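Long-range contacts in extracellular solute-binding protein (Bordetella parapertussis, PDB 3PU5), which probably captures a small solute, possibly a polyamine, outside the inner membrane and delivers it to an ABC transporter: residues W129-E134 / M162-Y167; F147-S151 / L315-W319; E235-S239 / S299-V303. All blocks are in the same frame, centred on the assembly; numbering follows the deposited sequence.

Contact 1: W129-E134 / M162-Y167; sequences WKEFVE and MFGKIY
Y167 OH gives its proton to E134 OE2 over 2.6 Å, the shortest polar link between two helices that meet almost at right angles in an alpha/beta lobe of this periplasmic-binding-protein fold. The short axes come within 11.2 Å with a signed crossing angle of -93°, so the helices are bridged by long side chains and not by close backbones. The phenol reaches E134 on the anti side of OE2, somewhat out of the carboxylate plane, and the acid oxygen lies at the edge of the tyrosine ring; carboxylate and ring are turned 57° apart. A bend in the glutamate chain (chi2 -57°) brings OE2 round to the hydroxyl, while OE1 forms a salt bridge with R183. The two interactions together hold the rotation of the carboxylate, and the nearby arginine would be expected to favour its charged form.

Away from this hydrogen bond the packing is apolar. V133 splits its branches between two aromatic rings: CG1 lies 4.0 Å from Y167 CZ, whereas CG2 approaches F163 CE1 at 3.7 Å. The F163 ring in turn meets the W129 indole obliquely. I166 also serves two residues, its CD1 touching W129 CB at 3.6 Å and its CG2 pressing on K130 CE at 3.5 Å, tighter than usual for two carbons. The lysine chain thus contributes methylene surface here, bent at its third torsion.

W129 NE1 is satisfied by the backbone carbonyl of G236. On the indole's pyrrole part, selenomethionine M162 makes a Met-aromatic contact, with SE 5.3 Å from the five-membered ring centroid in an oblique position and its methyl CE 4.3 Å from W129 CD1.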
loop_
_atom_site.group_PDB
_atom_site.type_symbol
_atom_site.label_atom_id
_atom_site.label_comp_id
_atom_site.label_asym_id
_atom_site.label_seq_id
_atom_site.Cartn_x
_atom_site.Cartn_y
_atom_site.Cartn_z
ATOM N N TRP A 129 -16.118 -8.312 3.325
ATOM C CA TRP A 129 -16.580 -6.943 3.112
ATOM C C TRP A 129 -18.102 -6.913 3.027
ATOM O O TRP A 129 -18.759 -5.977 3.503
ATOM C CB TRP A 129 -16.024 -6.400 1.795
ATOM C CG TRP A 129 -14.541 -6.125 1.797
ATOM C CD1 TRP A 129 -13.565 -6.803 1.103
ATOM C CD2 TRP A 129 -13.873 -5.084 2.515
ATOM N NE1 TRP A 129 -12.331 -6.238 1.351
ATOM C CE2 TRP A 129 -12.495 -5.187 2.221
ATOM C CE3 TRP A 129 -14.309 -4.071 3.381
ATOM C CZ2 TRP A 129 -11.548 -4.315 2.768
ATOM C CZ3 TRP A 129 -13.371 -3.211 3.924
ATOM C CH2 TRP A 129 -12.003 -3.337 3.614
ATOM N N LYS A 130 -18.656 -7.929 2.372
ATOM C CA LYS A 130 -20.097 -8.022 2.190
ATOM C C LYS A 130 -20.794 -8.167 3.546
ATOM O O LYS A 130 -21.804 -7.507 3.811
ATOM C CB LYS A 130 -20.435 -9.198 1.260
ATOM C CG LYS A 130 -21.916 -9.374 0.976
ATOM C CD LYS A 130 -22.138 -10.458 -0.079
ATOM C CE LYS A 130 -21.553 -10.045 -1.433
ATOM N NZ LYS A 130 -21.174 -11.215 -2.297
ATOM N N GLU A 131 -20.253 -9.027 4.404
ATOM C CA GLU A 131 -20.817 -9.208 5.741
ATOM C C GLU A 131 -20.707 -7.899 6.533
ATOM O O GLU A 131 -21.662 -7.456 7.164
ATOM C CB GLU A 131 -20.094 -10.330 6.477
ATOM C CG GLU A 131 -20.670 -10.613 7.840
ATOM C CD GLU A 131 -19.973 -11.746 8.562
ATOM O OE1 GLU A 131 -19.154 -12.451 7.932
ATOM O OE2 GLU A 131 -20.247 -11.926 9.769
ATOM N N PHE A 132 -19.530 -7.286 6.494
ATOM C CA PHE A 132 -19.316 -5.981 7.114
ATOM C C PHE A 132 -20.379 -4.967 6.685
ATOM O O PHE A 132 -20.986 -4.289 7.518
ATOM C CB PHE A 132 -17.917 -5.467 6.749
ATOM C CG PHE A 132 -17.662 -4.045 7.165
ATOM C CD1 PHE A 132 -17.877 -3.645 8.470
ATOM C CD2 PHE A 132 -17.192 -3.112 6.248
ATOM C CE1 PHE A 132 -17.636 -2.327 8.857
ATOM C CE2 PHE A 132 -16.948 -1.795 6.629
ATOM C CZ PHE A 132 -17.168 -1.406 7.937
ATOM N N VAL A 133 -20.595 -4.856 5.380
ATOM C CA VAL A 133 -21.592 -3.925 4.854
ATOM C C VAL A 133 -23.018 -4.266 5.309
ATOM O O VAL A 133 -23.722 -3.426 5.862
ATOM C CB VAL A 133 -21.553 -3.858 3.306
ATOM C CG1 VAL A 133 -22.716 -3.013 2.775
ATOM C CG2 VAL A 133 -20.221 -3.313 2.830
ATOM N N GLU A 134 -23.437 -5.501 5.081
ATOM C CA GLU A 134 -24.823 -5.873 5.320
ATOM C C GLU A 134 -25.161 -5.854 6.802
ATOM O O GLU A 134 -26.256 -5.465 7.175
ATOM C CB GLU A 134 -25.137 -7.242 4.716
ATOM C CG GLU A 134 -24.977 -7.305 3.207
ATOM C CD GLU A 134 -25.825 -6.282 2.461
ATOM O OE1 GLU A 134 -26.893 -5.877 2.976
ATOM O OE2 GLU A 134 -25.420 -5.884 1.347
HETATM N N MSE A 162 -13.650 -1.635 -4.048
HETATM C CA MSE A 162 -14.074 -2.990 -3.709
HETATM C C MSE A 162 -15.589 -3.066 -3.623
HETATM O O MSE A 162 -16.181 -4.086 -3.990
HETATM C CB MSE A 162 -13.501 -3.448 -2.368
HETATM C CG MSE A 162 -12.078 -3.964 -2.418
HETATM SE SE MSE A 162 -11.850 -5.721 -3.271
HETATM C CE MSE A 162 -13.660 -6.352 -3.163
ATOM N N PHE A 163 -16.208 -2.008 -3.095
ATOM C CA PHE A 163 -17.668 -1.961 -3.037
ATOM C C PHE A 163 -18.254 -1.961 -4.455
ATOM O O PHE A 163 -19.257 -2.621 -4.729
ATOM C CB PHE A 163 -18.176 -0.736 -2.269
ATOM C CG PHE A 163 -17.936 -0.788 -0.784
ATOM C CD1 PHE A 163 -17.431 -1.922 -0.183
ATOM C CD2 PHE A 163 -18.254 0.307 0.011
ATOM C CE1 PHE A 163 -17.220 -1.966 1.186
ATOM C CE2 PHE A 163 -18.044 0.282 1.388
ATOM C CZ PHE A 163 -17.528 -0.862 1.977
ATOM N N GLY A 164 -17.630 -1.210 -5.356
ATOM C CA GLY A 164 -18.068 -1.194 -6.741
ATOM C C GLY A 164 -17.999 -2.577 -7.368
ATOM O O GLY A 164 -18.869 -2.957 -8.149
ATOM N N LYS A 165 -16.966 -3.340 -7.024
ATOM C CA LYS A 165 -16.785 -4.680 -7.583
ATOM C C LYS A 165 -17.782 -5.692 -7.003
ATOM O O LYS A 165 -18.347 -6.504 -7.731
ATOM C CB LYS A 165 -15.359 -5.164 -7.345
ATOM C CG LYS A 165 -15.023 -6.495 -8.011
ATOM C CD LYS A 165 -13.550 -6.830 -7.788
ATOM C CE LYS A 165 -13.256 -8.324 -7.923
ATOM N NZ LYS A 165 -11.864 -8.649 -7.467
ATOM N N ILE A 166 -17.994 -5.641 -5.692
ATOM C CA ILE A 166 -18.895 -6.587 -5.034
ATOM C C ILE A 166 -20.363 -6.321 -5.375
ATOM O O ILE A 166 -21.119 -7.248 -5.670
ATOM C CB ILE A 166 -18.712 -6.567 -3.505
ATOM C CG1 ILE A 166 -17.313 -7.065 -3.131
ATOM C CG2 ILE A 166 -19.797 -7.404 -2.823
ATOM C CD1 ILE A 166 -16.871 -6.653 -1.717
ATOM N N TYR A 167 -20.749 -5.054 -5.350
ATOM C CA TYR A 167 -22.145 -4.661 -5.530
ATOM C C TYR A 167 -22.480 -4.086 -6.909
ATOM O O TYR A 167 -23.650 -3.845 -7.213
ATOM C CB TYR A 167 -22.541 -3.646 -4.455
ATOM C CG TYR A 167 -22.635 -4.234 -3.064
ATOM C CD1 TYR A 167 -23.750 -4.978 -2.676
ATOM C CD2 TYR A 167 -21.612 -4.051 -2.139
ATOM C CE1 TYR A 167 -23.842 -5.521 -1.403
ATOM C CE2 TYR A 167 -21.692 -4.590 -0.872
ATOM C CZ TYR A 167 -22.809 -5.319 -0.507
ATOM O OH TYR A 167 -22.888 -5.847 0.754
#

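Contact 2: F147-S151 / L315-W319; sequences FNNLS and LLDLW
L150 lies against W319 and reaches past the indole to the helix that carries it, joining the turn after strand 145-148 to helix 305-322. Its CB sits over the indole face, 3.5 Å from the centroid of the W319 six-membered ring and only 11° off the ring normal, which meets the geometry of a CH-pi contact. From there CG, anti to the L150 backbone N (chi1 -174°), turns the branch point away from the indole centre toward the helix, where it meets L316 CD2 at 3.8 Å. The two methyls then part. CD1 makes a looser contact with L315 CD2 at 4.2 Å, whereas CD2 meets three residues of the helix: it lies 3.6 Å from L315 CG, 3.7 Å from L316 CD2 and 3.9 Å from W319 CB, at the root of the indole side chain. Each carbon of the side chain beyond CA therefore has an apolar partner, and the tip crosses both helix leucines obliquely.

The far end of the indole, beyond CB of L150, meets the backbone and side chains of the preceding residues. N148 O comes to 3.5 Å from W319 CH2, obliquely to the ring, and F147 CD1 approaches the indole at its edge. The amide of N149 stands 66° to the indole plane with ND2 3.7 Å from W319 CZ2; its OD1 is engaged by S152 OG. The segments are thus joined by apolar and aromatic packing, not by a direct hydrogen bond.

Strand 145-148 runs parallel to strand 188-192, with F147 bonded through its backbone to K190 and F192. W319 of helix 305-322 sits beside this pair, in edge-to-face contact with F191 of strand 188-192 and touching L181 of helix 174-184 and L160 of helix 156-167.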
loop_
_atom_site.group_PDB
_atom_site.type_symbol
_atom_site.label_atom_id
_atom_site.label_comp_id
_atom_site.label_asym_id
_atom_site.label_seq_id
_atom_site.Cartn_x
_atom_site.Cartn_y
_atom_site.Cartn_z
ATOM N N PHE A 147 -15.113 4.793 8.962
ATOM C CA PHE A 147 -14.798 4.547 7.554
ATOM C C PHE A 147 -13.805 5.587 7.030
ATOM O O PHE A 147 -13.784 6.711 7.511
ATOM C CB PHE A 147 -16.078 4.577 6.704
ATOM C CG PHE A 147 -15.893 4.044 5.308
ATOM C CD1 PHE A 147 -15.501 4.886 4.278
ATOM C CD2 PHE A 147 -16.091 2.689 5.031
ATOM C CE1 PHE A 147 -15.306 4.393 2.989
ATOM C CE2 PHE A 147 -15.902 2.186 3.740
ATOM C CZ PHE A 147 -15.514 3.043 2.719
ATOM N N ASN A 148 -12.985 5.207 6.052
ATOM C CA ASN A 148 -11.984 6.112 5.473
ATOM C C ASN A 148 -12.609 7.386 4.892
ATOM O O ASN A 148 -13.522 7.308 4.063
ATOM C CB ASN A 148 -11.221 5.423 4.323
ATOM C CG ASN A 148 -10.775 4.005 4.649
ATOM O OD1 ASN A 148 -9.607 3.651 4.439
ATOM N ND2 ASN A 148 -11.703 3.173 5.116
ATOM N N ASN A 149 -12.116 8.552 5.293
ATOM C CA ASN A 149 -12.543 9.783 4.632
ATOM C C ASN A 149 -11.959 9.864 3.230
ATOM O O ASN A 149 -10.739 9.802 3.074
ATOM C CB ASN A 149 -12.130 11.021 5.422
ATOM C CG ASN A 149 -12.692 12.299 4.818
ATOM O OD1 ASN A 149 -11.984 13.283 4.641
ATOM N ND2 ASN A 149 -13.968 12.272 4.480
ATOM N N LEU A 150 -12.814 10.003 2.217
ATOM C CA LEU A 150 -12.337 10.033 0.826
ATOM C C LEU A 150 -11.252 11.094 0.579
ATOM O O LEU A 150 -10.229 10.818 -0.051
ATOM C CB LEU A 150 -13.494 10.197 -0.171
ATOM C CG LEU A 150 -13.047 10.073 -1.632
ATOM C CD1 LEU A 150 -12.245 8.797 -1.817
ATOM C CD2 LEU A 150 -14.209 10.124 -2.619
ATOM N N SER A 151 -11.459 12.296 1.102
ATOM C CA SER A 151 -10.546 13.414 0.857
ATOM C C SER A 151 -9.223 13.370 1.619
ATOM O O SER A 151 -8.429 14.302 1.511
ATOM C CB SER A 151 -11.239 14.736 1.202
ATOM O OG SER A 151 -12.456 14.851 0.492
ATOM N N LEU A 315 -15.790 10.660 -8.438
ATOM C CA LEU A 315 -16.023 9.990 -7.156
ATOM C C LEU A 315 -16.223 11.010 -6.034
ATOM O O LEU A 315 -17.151 10.894 -5.233
ATOM C CB LEU A 315 -14.855 9.049 -6.824
ATOM C CG LEU A 315 -14.982 8.149 -5.587
ATOM C CD1 LEU A 315 -16.254 7.294 -5.633
ATOM C CD2 LEU A 315 -13.735 7.272 -5.434
ATOM N N LEU A 316 -15.346 12.006 -5.982
ATOM C CA LEU A 316 -15.440 13.082 -4.997
ATOM C C LEU A 316 -16.769 13.826 -5.103
ATOM O O LEU A 316 -17.406 14.127 -4.094
ATOM C CB LEU A 316 -14.288 14.071 -5.186
ATOM C CG LEU A 316 -12.896 13.536 -4.870
ATOM C CD1 LEU A 316 -11.831 14.401 -5.516
ATOM C CD2 LEU A 316 -12.694 13.458 -3.363
ATOM N N ASP A 317 -17.164 14.131 -6.337
ATOM C CA ASP A 317 -18.439 14.791 -6.614
ATOM C C ASP A 317 -19.611 13.995 -6.034
ATOM O O ASP A 317 -20.436 14.538 -5.300
ATOM C CB ASP A 317 -18.637 14.966 -8.124
ATOM C CG ASP A 317 -17.811 16.111 -8.696
ATOM O OD1 ASP A 317 -17.285 16.933 -7.908
ATOM O OD2 ASP A 317 -17.697 16.201 -9.942
ATOM N N LEU A 318 -19.679 12.710 -6.373
ATOM C CA LEU A 318 -20.725 11.823 -5.858
ATOM C C LEU A 318 -20.696 11.762 -4.336
ATOM O O LEU A 318 -21.745 11.779 -3.681
ATOM C CB LEU A 318 -20.561 10.413 -6.420
ATOM C CG LEU A 318 -21.156 10.120 -7.793
ATOM C CD1 LEU A 318 -21.071 8.636 -8.066
ATOM C CD2 LEU A 318 -22.605 10.593 -7.863
ATOM N N TRP A 319 -19.490 11.680 -3.782
ATOM C CA TRP A 319 -19.303 11.689 -2.336
ATOM C C TRP A 319 -19.919 12.958 -1.747
ATOM O O TRP A 319 -20.782 12.889 -0.878
ATOM C CB TRP A 319 -17.812 11.583 -1.994
ATOM C CG TRP A 319 -17.455 11.611 -0.523
ATOM C CD1 TRP A 319 -17.430 12.708 0.293
ATOM C CD2 TRP A 319 -17.023 10.504 0.286
ATOM N NE1 TRP A 319 -17.034 12.351 1.558
ATOM C CE2 TRP A 319 -16.776 11.005 1.583
ATOM C CE3 TRP A 319 -16.838 9.139 0.046
ATOM C CZ2 TRP A 319 -16.341 10.189 2.635
ATOM C CZ3 TRP A 319 -16.406 8.329 1.090
ATOM C CH2 TRP A 319 -16.162 8.857 2.367
#

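Contact 3: E235-S239 / S299-V303; sequences EGAVS and SVQLV
V238 and Q301 form a single beta bridge of the parallel kind, and its two hydrogen bonds are the tight part of this contact. Q301 N donates to A237 O over 2.7 Å with an N-H...O angle of 169°, and S239 N donates to Q301 O over 2.8 Å with nearly the same straightness. Both donors approach close to the C=O axis. The bridge stops there, because the two chains run 63° apart end to end and soon diverge. V238 CA adds a C-H...O contact to Q301 O at 3.4 Å. On the same dense side, S239 OG lies 3.2 Å from V300 CB; its polar partner is S112 OG, so the hydroxyl is satisfied while its carbon neighbour is tucked against it. G236 at the other end has a positive phi of 109° and brings its CA to 3.8 Å from S299 O. The Q301 side chain packs its CB and CG along the carbonyls of A237 and E235, while NE2, bent round at the second torsion, turns back to S299 O at 3.2 Å, above the carbonyl plane and so not on a lone pair.

At each end a single water fills in between the segments. One accepts from A237 N and donates to S299 OG, which is also hydrogen-bonded to S296 O; another donates to S239 O and accepts from V303 N at 2.8 Å, a water-mediated link beyond the bridge. The loose part is V238 CG1 against V303 CG2, 4.1 Å apart.

Strand 238-246 pairs with strand 111-117, and V238 is backbone-bonded to V113; the bridge thus ties the loop before helix 305-322 to the start of strand 238-246. E235, just before the strand, accepts from W129 N and K130 N at the start of helix 129-138.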
loop_
_atom_site.group_PDB
_atom_site.type_symbol
_atom_site.label_atom_id
_atom_site.label_comp_id
_atom_site.label_asym_id
_atom_site.label_seq_id
_atom_site.Cartn_x
_atom_site.Cartn_y
_atom_site.Cartn_z
ATOM N N GLU A 235 -13.293 -11.740 0.041
ATOM C CA GLU A 235 -13.176 -11.196 -1.319
ATOM C C GLU A 235 -11.760 -10.703 -1.595
ATOM O O GLU A 235 -11.422 -10.354 -2.723
ATOM C CB GLU A 235 -14.144 -10.038 -1.537
ATOM C CG GLU A 235 -15.585 -10.357 -1.191
ATOM C CD GLU A 235 -15.980 -9.909 0.206
ATOM O OE1 GLU A 235 -15.090 -9.788 1.074
ATOM O OE2 GLU A 235 -17.193 -9.681 0.430
ATOM N N GLY A 236 -10.941 -10.669 -0.548
ATOM C CA GLY A 236 -9.583 -10.163 -0.641
ATOM C C GLY A 236 -9.409 -8.828 0.065
ATOM O O GLY A 236 -10.299 -7.979 0.041
ATOM N N ALA A 237 -8.260 -8.641 0.702
ATOM C CA ALA A 237 -7.891 -7.323 1.208
ATOM C C ALA A 237 -7.456 -6.421 0.038
ATOM O O ALA A 237 -7.035 -6.905 -1.016
ATOM C CB ALA A 237 -6.798 -7.437 2.258
ATOM N N VAL A 238 -7.587 -5.114 0.222
ATOM C CA VAL A 238 -7.247 -4.154 -0.819
ATOM C C VAL A 238 -5.919 -3.534 -0.460
ATOM O O VAL A 238 -5.805 -2.854 0.560
ATOM C CB VAL A 238 -8.270 -3.039 -0.894
ATOM C CG1 VAL A 238 -8.094 -2.258 -2.190
ATOM C CG2 VAL A 238 -9.653 -3.618 -0.775
ATOM N N SER A 239 -4.926 -3.761 -1.311
ATOM C CA SER A 239 -3.552 -3.498 -0.946
ATOM C C SER A 239 -2.916 -2.472 -1.845
ATOM O O SER A 239 -3.255 -2.354 -3.020
ATOM C CB SER A 239 -2.755 -4.790 -0.989
ATOM O OG SER A 239 -3.356 -5.758 -0.147
ATOM N N SER A 299 -3.769 -13.589 -2.719
ATOM C CA SER A 299 -5.156 -13.226 -2.459
ATOM C C SER A 299 -5.448 -11.720 -2.495
ATOM O O SER A 299 -6.591 -11.317 -2.728
ATOM C CB SER A 299 -5.600 -13.790 -1.108
ATOM O OG SER A 299 -4.957 -13.099 -0.046
ATOM N N VAL A 300 -4.441 -10.887 -2.242
ATOM C CA VAL A 300 -4.703 -9.449 -2.092
ATOM C C VAL A 300 -5.096 -8.816 -3.422
ATOM O O VAL A 300 -4.651 -9.253 -4.478
ATOM C CB VAL A 300 -3.512 -8.671 -1.455
ATOM C CG1 VAL A 300 -3.240 -9.168 -0.032
ATOM C CG2 VAL A 300 -2.255 -8.770 -2.315
ATOM N N GLN A 301 -5.933 -7.784 -3.354
ATOM C CA GLN A 301 -6.447 -7.117 -4.543
ATOM C C GLN A 301 -5.834 -5.734 -4.689
ATOM O O GLN A 301 -5.789 -4.957 -3.727
ATOM C CB GLN A 301 -7.973 -6.985 -4.465
ATOM C CG GLN A 301 -8.696 -8.311 -4.329
ATOM C CD GLN A 301 -8.568 -9.173 -5.569
ATOM O OE1 GLN A 301 -8.974 -8.774 -6.658
ATOM N NE2 GLN A 301 -7.999 -10.368 -5.408
ATOM N N LEU A 302 -5.373 -5.426 -5.896
ATOM C CA LEU A 302 -4.821 -4.116 -6.192
ATOM C C LEU A 302 -5.685 -3.440 -7.238
ATOM O O LEU A 302 -6.039 -4.050 -8.247
ATOM C CB LEU A 302 -3.391 -4.233 -6.721
ATOM C CG LEU A 302 -2.324 -4.664 -5.716
ATOM C CD1 LEU A 302 -2.383 -6.165 -5.485
ATOM C CD2 LEU A 302 -0.962 -4.266 -6.232
ATOM N N VAL A 303 -6.022 -2.181 -6.998
ATOM C CA VAL A 303 -6.839 -1.426 -7.932
ATOM C C VAL A 303 -5.956 -0.639 -8.900
ATOM O O VAL A 303 -4.951 -0.054 -8.502
ATOM C CB VAL A 303 -7.786 -0.477 -7.192
ATOM C CG1 VAL A 303 -8.723 0.213 -8.183
ATOM C CG2 VAL A 303 -8.583 -1.248 -6.130
HETATM O O HOH W 1 -6.593 -10.857 1.084
HETATM O O HOH W 2 -5.127 -1.134 -4.527
#

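How the contacts relate
Contacts 1 and 2 share a lobe: helix 129-138, strand 145-148 and helix 156-167 follow one another, and F163 of contact 1 meets F147 of contact 2 with CE2 atoms 3.7 Å apart. Contact 2 is the more buried and mainly apolar and aromatic, without a hydrogen bond between its segments, whereas contact 1 is partly buried and adds a hydrogen bond to its hydrophobic packing. Contact 3, nearer the centre of the chain, relies on backbone hydrogen bonds and bridging waters. It touches contact 1 through polar bonds to W129 but not contact 2, about 8 Å away at the nearest atoms. In sequence, contact 3 is nested within the loop that contact 2 closes.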